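Local coordinates for transcriptional protein SWT1 (Saccharomyces cerevisiae, PDB 4PQZ) that is involved in transcription, probably as an activator, and has RNA endonuclease activity as a whole protein, of which this chain is the C-terminal HEPN-like domain, at residues N41-V46 and K116-N121; K47-F52 and E152-E157; K105-S110 and E129-T134. All coordinates share one frame; numbering follows the deposited sequence.

Interaction 1. Residues N41-V46 and K116-N121; sequences NVFEQV and KSKPTN
The backbones of N41-V46 and K116-N121 come nearest at Phe43 and Lys118, whose CA atoms lie 5.9 Å apart. N41-V46 is a piece of helix 35-62. K116-N121 runs as irregular chain from the end of helix 113-116 to the start of helix 122-139. No hydrogen bond joins the two segments. Phe43 carries the contact. Its CG stands anti to the backbone N (chi1 176°), which sends the ring out from the helix to the loop. One ring face lies against the backbone: Lys118 N sits over it, 3.5 Å from Phe43 CE1 and offset toward the rim. The Ser117 carbonyl carbon approaches obliquely, 3.4 Å from Phe43 CE1. The aliphatic root of Lys118 also packs on the face. Its CB is 4.0 Å from the ring centroid and 17° off the normal, a CH-pi contact. The two side chains cross at about a right angle, and the far end of the lysine leads away. Pro119 adds apolar packing, with CD 4.2 Å from Phe43 CB, and touches Leu125 and Phe128 of helix 122-139. Pro119 O accepts a hydrogen bond from Ser39 OG of helix 35-62. Asn121 is the N-cap of helix 122-139, with OD1 bonded to Asp124 N. Phe43 thus packs helix 35-62 on the loop that leads into helix 122-139 in the all-helical, HEPN-like fold.

Interaction 2. Residues K47-F52 and E152-E157; sequences KETIFF and EKQIHE
Thr49 and Gln154 meet between two helices of the HEPN-like bundle. Thr49 lies on helix 35-62 and Gln154 on helix 145-163. Both side chains set out toward the opposite helix, and they run antiparallel, each passing alongside the other. They make the only residue contact within 4.5 Å between the segments. The backbones stay well apart here, with 9.3 Å between Thr49 CA and Gln154 CA, the nearest such pair. The contact is therefore small, and the long glutamine chain spans most of the gap. Its CG sits off a staggered position (chi1 -136°). Beyond CG the chain is extended (chi2 175°), and together these torsions carry the terminal amide across to the threonine. It is the hydroxyl branch of Thr49 that faces the amide. OG1 is anti to the carbonyl carbon and beside the backbone N, while the methyl CG2 is anti to the N. This torsion also lets OG1 reach back along its own helix, where it hydrogen-bonds to Gln45 O one turn earlier. That bond gives the buried hydroxyl a polar partner within helix 35-62. Across the contact, Thr49 OG1 lies 3.4 Å from Gln154 NE2 and 3.7 Å from Gln154 OE1, so both amide heteroatoms are at similar range. Around this polar meeting the packing is largely apolar. Thr49 touches Leu151 and Trp158 of helix 145-163, Leu136 of helix 122-139, and Phe140. Farther out on helix 145-163, Lys153 and Glu157 form a salt bridge one turn apart. There Lys153 NZ donates to Glu157 OE2 over 2.9 Å, meeting it on the anti side and 32° out of the carboxylate plane.

Interaction 3. Residues K105-S110 and E129-T134; sequences KNEWKS and EQFWET
Phe131 turns toward Glu107 and Trp108 because its CG is anti to the backbone N (chi1 171°), which throws the ring off helix 122-139. Trp108 has CG anti to the carbonyl carbon, and the benzo end of its indole, CZ3 and CH2, reaches Trp132 and Phe131. The contact is aromatic packing, with one carboxylate, of a loop on a helix of the HEPN-like fold. The loop part, 105-108, is a short 3-10 segment, held by a backbone bond from Trp108 N to Lys105 O. No hydrogen bond crosses between the segments. The Trp108 six-membered ring and the Phe131 ring meet obliquely, with planes at 54°. They touch at Trp108 CH2 and Phe131 CZ, 3.8 Å apart. Trp132 and Trp108 point in opposing directions and pass alongside. Trp132 CH2 comes to 3.8 Å from Trp108 CZ3, near the plane of the Trp108 ring. The pyrrole nitrogen NE1 of Trp132 is satisfied by Leu115 O. Within the helix, Phe131 CD2 lies over the centre of one Trp132 face. Trp108 is also packed by Ile86 and Tyr87 of helix 79-88, so the indole ties the loop to two helices. Glu107 bends at chi2 and brings its carboxylate to the outer end of Phe131. Within the loop, Glu107 OE1 also lies over the centre of one Trp108 face. The carboxylate and Phe131 ring planes are 29° apart, and Glu107 OE2 ends 3.6 Å from Phe131 CE1.

How the interactions relate
Interactions 1 and 2 use successive turns of helix 35-62, with centres about 12 Å apart. They touch where Gln45 CB packs 4.0 Å from Gln154 NE2. Trp132 of interaction 3, on helix 122-139, touches both. Trp132 CB lies 3.7 Å from Val46 CG1 of interaction 1, and Trp132 CE3 lies 3.5 Å from Ile50 CD1 of interaction 2. On another side of the same helix, Glu133 CD is 3.7 Å from Ile155 CG2 of helix 145-163. Interactions 2 and 3 lie on opposite sides of the chain centre, their own centres about 15 Å apart. The three contacts thus join helices 35-62, 122-139 and 145-163 and two loops into one helical domain.

Interaction 1. Residues N41-V46 and K116-N121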
loop_
_atom_site.group_PDB
_atom_site.type_symbol
_atom_site.label_atom_id
_atom_site.label_comp_id
_atom_site.label_asym_id
_atom_site.label_seq_id
_atom_site.Cartn_x
_atom_site.Cartn_y
_atom_site.Cartn_z
ATOM N N ASN A 41 9.285 10.697 2.901
ATOM C CA ASN A 41 7.959 11.317 2.820
ATOM C C ASN A 41 6.927 10.476 2.053
ATOM O O ASN A 41 5.806 10.275 2.521
ATOM C CB ASN A 41 8.075 12.712 2.200
ATOM C CG ASN A 41 6.892 13.595 2.515
ATOM O OD1 ASN A 41 6.017 13.224 3.296
ATOM N ND2 ASN A 41 6.863 14.782 1.917
ATOM N N VAL A 42 7.305 9.995 0.871
ATOM C CA VAL A 42 6.462 9.078 0.104
ATOM C C VAL A 42 6.367 7.717 0.790
ATOM O O VAL A 42 5.275 7.206 1.026
ATOM C CB VAL A 42 7.014 8.877 -1.320
ATOM C CG1 VAL A 42 6.222 7.799 -2.070
ATOM C CG2 VAL A 42 7.034 10.211 -2.078
ATOM N N PHE A 43 7.528 7.145 1.106
ATOM C CA PHE A 43 7.630 5.835 1.758
ATOM C C PHE A 43 6.758 5.739 3.012
ATOM O O PHE A 43 5.954 4.813 3.139
ATOM C CB PHE A 43 9.099 5.513 2.080
ATOM C CG PHE A 43 9.303 4.225 2.847
ATOM C CD1 PHE A 43 9.009 3.004 2.270
ATOM C CD2 PHE A 43 9.815 4.245 4.135
ATOM C CE1 PHE A 43 9.196 1.821 2.976
ATOM C CE2 PHE A 43 10.008 3.067 4.853
ATOM C CZ PHE A 43 9.700 1.856 4.272
ATOM N N GLU A 44 6.894 6.706 3.918
ATOM C CA GLU A 44 6.141 6.671 5.168
ATOM C C GLU A 44 4.651 6.960 4.979
ATOM O O GLU A 44 3.822 6.486 5.757
ATOM C CB GLU A 44 6.754 7.606 6.218
ATOM C CG GLU A 44 8.143 7.174 6.704
ATOM C CD GLU A 44 8.137 5.918 7.579
ATOM O OE1 GLU A 44 7.150 5.705 8.314
ATOM O OE2 GLU A 44 9.124 5.145 7.531
ATOM N N GLN A 45 4.306 7.724 3.946
ATOM C CA GLN A 45 2.894 7.973 3.654
ATOM C C GLN A 45 2.239 6.797 2.932
ATOM O O GLN A 45 1.118 6.406 3.267
ATOM C CB GLN A 45 2.702 9.267 2.865
ATOM C CG GLN A 45 2.753 10.535 3.722
ATOM C CD GLN A 45 2.769 11.798 2.880
ATOM O OE1 GLN A 45 2.459 11.770 1.686
ATOM N NE2 GLN A 45 3.141 12.912 3.494
ATOM N N VAL A 46 2.937 6.237 1.944
ATOM C CA VAL A 46 2.502 4.994 1.296
ATOM C C VAL A 46 2.238 3.889 2.332
ATOM O O VAL A 46 1.192 3.235 2.290
ATOM C CB VAL A 46 3.532 4.495 0.264
ATOM C CG1 VAL A 46 3.176 3.094 -0.212
ATOM C CG2 VAL A 46 3.615 5.469 -0.907
ATOM N N LYS A 116 9.454 -3.220 -0.677
ATOM C CA LYS A 116 9.300 -3.429 0.774
ATOM C C LYS A 116 10.049 -2.431 1.650
ATOM O O LYS A 116 9.919 -2.467 2.877
ATOM C CB LYS A 116 9.753 -4.835 1.179
ATOM C CG LYS A 116 8.874 -5.936 0.665
ATOM C CD LYS A 116 9.163 -7.273 1.355
ATOM C CE LYS A 116 10.587 -7.751 1.131
ATOM N NZ LYS A 116 10.644 -9.239 0.975
ATOM N N SER A 117 10.842 -1.557 1.036
ATOM C CA SER A 117 11.731 -0.690 1.808
ATOM C C SER A 117 11.880 0.705 1.214
ATOM O O SER A 117 11.377 0.986 0.119
ATOM C CB SER A 117 13.110 -1.351 2.006
ATOM O OG SER A 117 13.635 -1.876 0.795
ATOM N N LYS A 118 12.563 1.576 1.954
ATOM C CA LYS A 118 12.752 2.965 1.547
ATOM C C LYS A 118 13.657 3.062 0.329
ATOM O O LYS A 118 14.784 2.560 0.350
ATOM C CB LYS A 118 13.337 3.796 2.687
ATOM C CG LYS A 118 13.202 5.299 2.458
ATOM C CD LYS A 118 13.931 6.118 3.522
ATOM C CE LYS A 118 15.267 6.630 2.995
ATOM N NZ LYS A 118 15.565 8.008 3.493
ATOM N N PRO A 119 13.157 3.695 -0.746
ATOM C CA PRO A 119 13.930 3.879 -1.978
ATOM C C PRO A 119 15.235 4.658 -1.765
ATOM O O PRO A 119 15.234 5.719 -1.131
ATOM C CB PRO A 119 12.967 4.670 -2.865
ATOM C CG PRO A 119 11.622 4.276 -2.392
ATOM C CD PRO A 119 11.764 4.152 -0.909
ATOM N N THR A 120 16.333 4.123 -2.298
ATOM C CA THR A 120 17.643 4.759 -2.180
ATOM C C THR A 120 18.075 5.473 -3.462
ATOM O O THR A 120 19.087 6.170 -3.475
ATOM C CB THR A 120 18.741 3.754 -1.759
ATOM O OG1 THR A 120 18.849 2.708 -2.737
ATOM C CG2 THR A 120 18.413 3.151 -0.403
ATOM N N ASN A 121 17.307 5.299 -4.536
ATOM C CA ASN A 121 17.554 6.029 -5.784
ATOM C C ASN A 121 16.260 6.420 -6.498
ATOM O O ASN A 121 15.175 5.985 -6.102
ATOM C CB ASN A 121 18.481 5.242 -6.720
ATOM C CG ASN A 121 17.941 3.867 -7.074
ATOM O OD1 ASN A 121 16.958 3.744 -7.795
ATOM N ND2 ASN A 121 18.603 2.824 -6.584
#

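Interaction 2. Residues K47-F52 and E152-E157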
loop_
_atom_site.group_PDB
_atom_site.type_symbol
_atom_site.label_atom_id
_atom_site.label_comp_id
_atom_site.label_asym_id
_atom_site.label_seq_id
_atom_site.Cartn_x
_atom_site.Cartn_y
_atom_site.Cartn_z
ATOM N N LYS A 47 3.186 3.713 3.255
ATOM C CA LYS A 47 3.043 2.799 4.400
ATOM C C LYS A 47 1.757 3.030 5.197
ATOM O O LYS A 47 0.989 2.092 5.425
ATOM C CB LYS A 47 4.245 2.908 5.348
ATOM C CG LYS A 47 5.384 1.936 5.068
ATOM C CD LYS A 47 6.597 2.212 5.976
ATOM C CE LYS A 47 6.340 1.824 7.431
ATOM N NZ LYS A 47 7.395 2.353 8.353
ATOM N N GLU A 48 1.529 4.272 5.617
ATOM C CA GLU A 48 0.334 4.619 6.389
ATOM C C GLU A 48 -0.950 4.321 5.623
ATOM O O GLU A 48 -1.957 3.922 6.204
ATOM C CB GLU A 48 0.355 6.091 6.787
ATOM C CG GLU A 48 1.291 6.420 7.930
ATOM C CD GLU A 48 1.292 7.903 8.250
ATOM O OE1 GLU A 48 0.674 8.681 7.484
ATOM O OE2 GLU A 48 1.910 8.290 9.264
ATOM N N THR A 49 -0.900 4.511 4.312
ATOM C CA THR A 49 -2.068 4.332 3.458
ATOM C C THR A 49 -2.363 2.852 3.202
ATOM O O THR A 49 -3.520 2.443 3.095
ATOM C CB THR A 49 -1.887 5.112 2.111
ATOM O OG1 THR A 49 -1.496 6.456 2.399
ATOM C CG2 THR A 49 -3.163 5.138 1.302
ATOM N N ILE A 50 -1.312 2.049 3.105
ATOM C CA ILE A 50 -1.476 0.610 2.973
ATOM C C ILE A 50 -2.082 0.059 4.259
ATOM O O ILE A 50 -2.985 -0.774 4.232
ATOM C CB ILE A 50 -0.134 -0.096 2.705
ATOM C CG1 ILE A 50 0.462 0.349 1.364
ATOM C CG2 ILE A 50 -0.325 -1.606 2.703
ATOM C CD1 ILE A 50 1.939 -0.019 1.207
ATOM N N PHE A 51 -1.582 0.550 5.387
ATOM C CA PHE A 51 -2.019 0.072 6.696
ATOM C C PHE A 51 -3.480 0.429 6.925
ATOM O O PHE A 51 -4.269 -0.429 7.314
ATOM C CB PHE A 51 -1.139 0.637 7.820
ATOM C CG PHE A 51 0.293 0.174 7.761
ATOM C CD1 PHE A 51 0.658 -0.888 6.943
ATOM C CD2 PHE A 51 1.270 0.798 8.523
ATOM C CE1 PHE A 51 1.970 -1.315 6.881
ATOM C CE2 PHE A 51 2.587 0.372 8.470
ATOM C CZ PHE A 51 2.937 -0.687 7.646
ATOM N N PHE A 52 -3.834 1.688 6.660
ATOM C CA PHE A 52 -5.225 2.140 6.724
ATOM C C PHE A 52 -6.139 1.235 5.912
ATOM O O PHE A 52 -7.185 0.803 6.410
ATOM C CB PHE A 52 -5.374 3.593 6.223
ATOM C CG PHE A 52 -6.817 4.014 5.994
ATOM C CD1 PHE A 52 -7.631 4.385 7.065
ATOM C CD2 PHE A 52 -7.359 4.027 4.713
ATOM C CE1 PHE A 52 -8.965 4.769 6.862
ATOM C CE2 PHE A 52 -8.686 4.411 4.497
ATOM C CZ PHE A 52 -9.490 4.779 5.573
ATOM N N GLU A 152 -6.563 9.917 -4.295
ATOM C CA GLU A 152 -6.137 10.672 -5.487
ATOM C C GLU A 152 -5.310 11.911 -5.126
ATOM O O GLU A 152 -4.258 12.170 -5.709
ATOM C CB GLU A 152 -7.354 11.092 -6.329
ATOM C CG GLU A 152 -8.026 9.956 -7.092
ATOM C CD GLU A 152 -7.045 9.177 -7.940
ATOM O OE1 GLU A 152 -6.604 9.703 -8.985
ATOM O OE2 GLU A 152 -6.705 8.041 -7.558
ATOM N N LYS A 153 -5.803 12.665 -4.153
ATOM C CA LYS A 153 -5.103 13.836 -3.655
ATOM C C LYS A 153 -3.712 13.486 -3.130
ATOM O O LYS A 153 -2.750 14.217 -3.347
ATOM C CB LYS A 153 -5.933 14.519 -2.565
ATOM C CG LYS A 153 -5.202 15.614 -1.822
ATOM C CD LYS A 153 -5.957 16.037 -0.570
ATOM C CE LYS A 153 -5.015 16.672 0.453
ATOM N NZ LYS A 153 -4.222 17.816 -0.094
ATOM N N GLN A 154 -3.605 12.359 -2.444
ATOM C CA GLN A 154 -2.337 11.954 -1.851
ATOM C C GLN A 154 -1.348 11.455 -2.913
ATOM O O GLN A 154 -0.146 11.727 -2.839
ATOM C CB GLN A 154 -2.581 10.889 -0.787
ATOM C CG GLN A 154 -1.793 11.088 0.491
ATOM C CD GLN A 154 -2.174 10.076 1.548
ATOM O OE1 GLN A 154 -3.280 9.531 1.530
ATOM N NE2 GLN A 154 -1.255 9.809 2.472
ATOM N N ILE A 155 -1.880 10.736 -3.901
ATOM C CA ILE A 155 -1.139 10.241 -5.067
ATOM C C ILE A 155 -0.566 11.395 -5.904
ATOM O O ILE A 155 0.572 11.326 -6.375
ATOM C CB ILE A 155 -2.052 9.327 -5.959
ATOM C CG1 ILE A 155 -2.323 7.976 -5.273
ATOM C CG2 ILE A 155 -1.466 9.135 -7.352
ATOM C CD1 ILE A 155 -3.232 7.017 -6.079
ATOM N N HIS A 156 -1.354 12.452 -6.074
ATOM C CA HIS A 156 -0.924 13.631 -6.831
ATOM C C HIS A 156 0.280 14.282 -6.152
ATOM O O HIS A 156 1.293 14.557 -6.797
ATOM C CB HIS A 156 -2.068 14.644 -6.987
ATOM C CG HIS A 156 -1.660 15.923 -7.662
ATOM N ND1 HIS A 156 -1.712 16.101 -9.031
ATOM C CD2 HIS A 156 -1.185 17.089 -7.153
ATOM C CE1 HIS A 156 -1.293 17.314 -9.333
ATOM N NE2 HIS A 156 -0.963 17.935 -8.212
ATOM N N GLU A 157 0.174 14.499 -4.843
ATOM C CA GLU A 157 1.297 15.021 -4.068
ATOM C C GLU A 157 2.557 14.145 -4.161
ATOM O O GLU A 157 3.675 14.661 -4.195
ATOM C CB GLU A 157 0.903 15.206 -2.602
ATOM C CG GLU A 157 -0.321 16.061 -2.383
ATOM C CD GLU A 157 -0.566 16.324 -0.914
ATOM O OE1 GLU A 157 0.428 16.523 -0.182
ATOM O OE2 GLU A 157 -1.743 16.320 -0.490
#

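Interaction 3. Residues K105-S110 and E129-T134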
loop_
_atom_site.group_PDB
_atom_site.type_symbol
_atom_site.label_atom_id
_atom_site.label_comp_id
_atom_site.label_asym_id
_atom_site.label_seq_id
_atom_site.Cartn_x
_atom_site.Cartn_y
_atom_site.Cartn_z
ATOM N N LYS A 105 -2.490 -14.227 -6.147
ATOM C CA LYS A 105 -2.133 -14.530 -4.760
ATOM C C LYS A 105 -0.627 -14.562 -4.515
ATOM O O LYS A 105 -0.120 -13.862 -3.643
ATOM C CB LYS A 105 -2.773 -15.863 -4.334
ATOM C CG LYS A 105 -2.293 -16.411 -2.974
ATOM C CD LYS A 105 -3.202 -17.527 -2.440
ATOM C CE LYS A 105 -2.610 -18.237 -1.220
ATOM N NZ LYS A 105 -2.429 -17.343 -0.042
ATOM N N ASN A 106 0.084 -15.358 -5.312
ATOM C CA ASN A 106 1.534 -15.536 -5.172
ATOM C C ASN A 106 2.409 -14.258 -5.169
ATOM O O ASN A 106 3.520 -14.259 -4.636
ATOM C CB ASN A 106 2.029 -16.544 -6.213
ATOM C CG ASN A 106 3.499 -16.872 -6.054
ATOM O OD1 ASN A 106 3.883 -17.652 -5.182
ATOM N ND2 ASN A 106 4.333 -16.275 -6.900
ATOM N N GLU A 107 1.904 -13.169 -5.746
ATOM C CA GLU A 107 2.608 -11.880 -5.743
ATOM C C GLU A 107 2.904 -11.368 -4.309
ATOM O O GLU A 107 3.867 -10.611 -4.087
ATOM C CB GLU A 107 1.783 -10.842 -6.529
ATOM C CG GLU A 107 2.591 -9.893 -7.447
ATOM C CD GLU A 107 3.182 -8.718 -6.691
ATOM O OE1 GLU A 107 2.676 -8.428 -5.586
ATOM O OE2 GLU A 107 4.146 -8.091 -7.186
ATOM N N TRP A 108 2.073 -11.777 -3.345
ATOM C CA TRP A 108 2.177 -11.277 -1.968
ATOM C C TRP A 108 2.921 -12.210 -1.024
ATOM O O TRP A 108 3.113 -11.896 0.147
ATOM C CB TRP A 108 0.792 -10.977 -1.417
ATOM C CG TRP A 108 0.039 -10.070 -2.331
ATOM C CD1 TRP A 108 -0.970 -10.416 -3.178
ATOM C CD2 TRP A 108 0.280 -8.676 -2.537
ATOM N NE1 TRP A 108 -1.403 -9.324 -3.865
ATOM C CE2 TRP A 108 -0.650 -8.241 -3.501
ATOM C CE3 TRP A 108 1.170 -7.745 -1.980
ATOM C CZ2 TRP A 108 -0.707 -6.912 -3.934
ATOM C CZ3 TRP A 108 1.105 -6.413 -2.412
ATOM C CH2 TRP A 108 0.185 -6.020 -3.385
ATOM N N LYS A 109 3.354 -13.347 -1.544
ATOM C CA LYS A 109 4.105 -14.313 -0.757
ATOM C C LYS A 109 5.443 -13.726 -0.299
ATOM O O LYS A 109 5.840 -13.868 0.860
ATOM C CB LYS A 109 4.309 -15.586 -1.580
ATOM C CG LYS A 109 4.688 -16.834 -0.786
ATOM C CD LYS A 109 4.312 -18.092 -1.568
ATOM C CE LYS A 109 5.317 -19.208 -1.353
ATOM N NZ LYS A 109 5.757 -19.270 0.062
ATOM N N SER A 110 6.137 -13.070 -1.221
ATOM C CA SER A 110 7.414 -12.419 -0.920
ATOM C C SER A 110 7.652 -11.317 -1.944
ATOM O O SER A 110 8.049 -11.578 -3.082
ATOM C CB SER A 110 8.582 -13.422 -0.936
ATOM O OG SER A 110 9.766 -12.857 -0.374
ATOM N N GLU A 129 6.684 3.933 -5.878
ATOM C CA GLU A 129 5.468 4.731 -5.955
ATOM C C GLU A 129 4.498 4.228 -7.016
ATOM O O GLU A 129 3.302 4.150 -6.747
ATOM C CB GLU A 129 5.792 6.213 -6.168
ATOM C CG GLU A 129 4.597 7.156 -6.005
ATOM C CD GLU A 129 3.699 7.226 -7.245
ATOM O OE1 GLU A 129 2.501 7.550 -7.093
ATOM O OE2 GLU A 129 4.189 6.958 -8.368
ATOM N N GLN A 130 4.991 3.890 -8.211
ATOM C CA GLN A 130 4.098 3.380 -9.262
ATOM C C GLN A 130 3.399 2.073 -8.883
ATOM O O GLN A 130 2.236 1.869 -9.219
ATOM C CB GLN A 130 4.805 3.214 -10.619
ATOM C CG GLN A 130 5.147 4.556 -11.335
ATOM C CD GLN A 130 3.928 5.310 -11.870
ATOM O OE1 GLN A 130 3.465 5.049 -12.984
ATOM N NE2 GLN A 130 3.423 6.275 -11.090
ATOM N N PHE A 131 4.100 1.177 -8.199
ATOM C CA PHE A 131 3.502 -0.122 -7.883
ATOM C C PHE A 131 2.366 0.091 -6.891
ATOM O O PHE A 131 1.240 -0.398 -7.082
ATOM C CB PHE A 131 4.546 -1.085 -7.311
ATOM C CG PHE A 131 3.963 -2.358 -6.757
ATOM C CD1 PHE A 131 3.664 -3.425 -7.597
ATOM C CD2 PHE A 131 3.726 -2.495 -5.394
ATOM C CE1 PHE A 131 3.128 -4.591 -7.091
ATOM C CE2 PHE A 131 3.196 -3.663 -4.877
ATOM C CZ PHE A 131 2.893 -4.706 -5.726
ATOM N N TRP A 132 2.673 0.863 -5.854
ATOM C CA TRP A 132 1.752 1.068 -4.740
ATOM C C TRP A 132 0.564 1.972 -5.062
ATOM O O TRP A 132 -0.487 1.841 -4.453
ATOM C CB TRP A 132 2.513 1.569 -3.513
ATOM C CG TRP A 132 3.266 0.453 -2.877
ATOM C CD1 TRP A 132 4.626 0.298 -2.809
ATOM C CD2 TRP A 132 2.698 -0.707 -2.269
ATOM N NE1 TRP A 132 4.936 -0.884 -2.167
ATOM C CE2 TRP A 132 3.769 -1.515 -1.826
ATOM C CE3 TRP A 132 1.385 -1.136 -2.048
ATOM C CZ2 TRP A 132 3.560 -2.725 -1.168
ATOM C CZ3 TRP A 132 1.184 -2.340 -1.394
ATOM C CH2 TRP A 132 2.267 -3.122 -0.963
ATOM N N GLU A 133 0.754 2.877 -6.023
ATOM C CA GLU A 133 -0.317 3.710 -6.564
ATOM C C GLU A 133 -1.389 2.825 -7.190
ATOM O O GLU A 133 -2.571 2.932 -6.844
ATOM C CB GLU A 133 0.243 4.710 -7.597
ATOM C CG GLU A 133 -0.794 5.249 -8.566
ATOM C CD GLU A 133 -0.246 6.328 -9.493
ATOM O OE1 GLU A 133 0.862 6.839 -9.242
ATOM O OE2 GLU A 133 -0.931 6.666 -10.481
ATOM N N THR A 134 -0.958 1.949 -8.101
ATOM C CA THR A 134 -1.833 0.985 -8.764
ATOM C C THR A 134 -2.539 0.100 -7.714
ATOM O O THR A 134 -3.756 -0.038 -7.748
ATOM C CB THR A 134 -1.012 0.089 -9.750
ATOM O OG1 THR A 134 -0.347 0.907 -10.714
ATOM C CG2 THR A 134 -1.901 -0.927 -10.487
#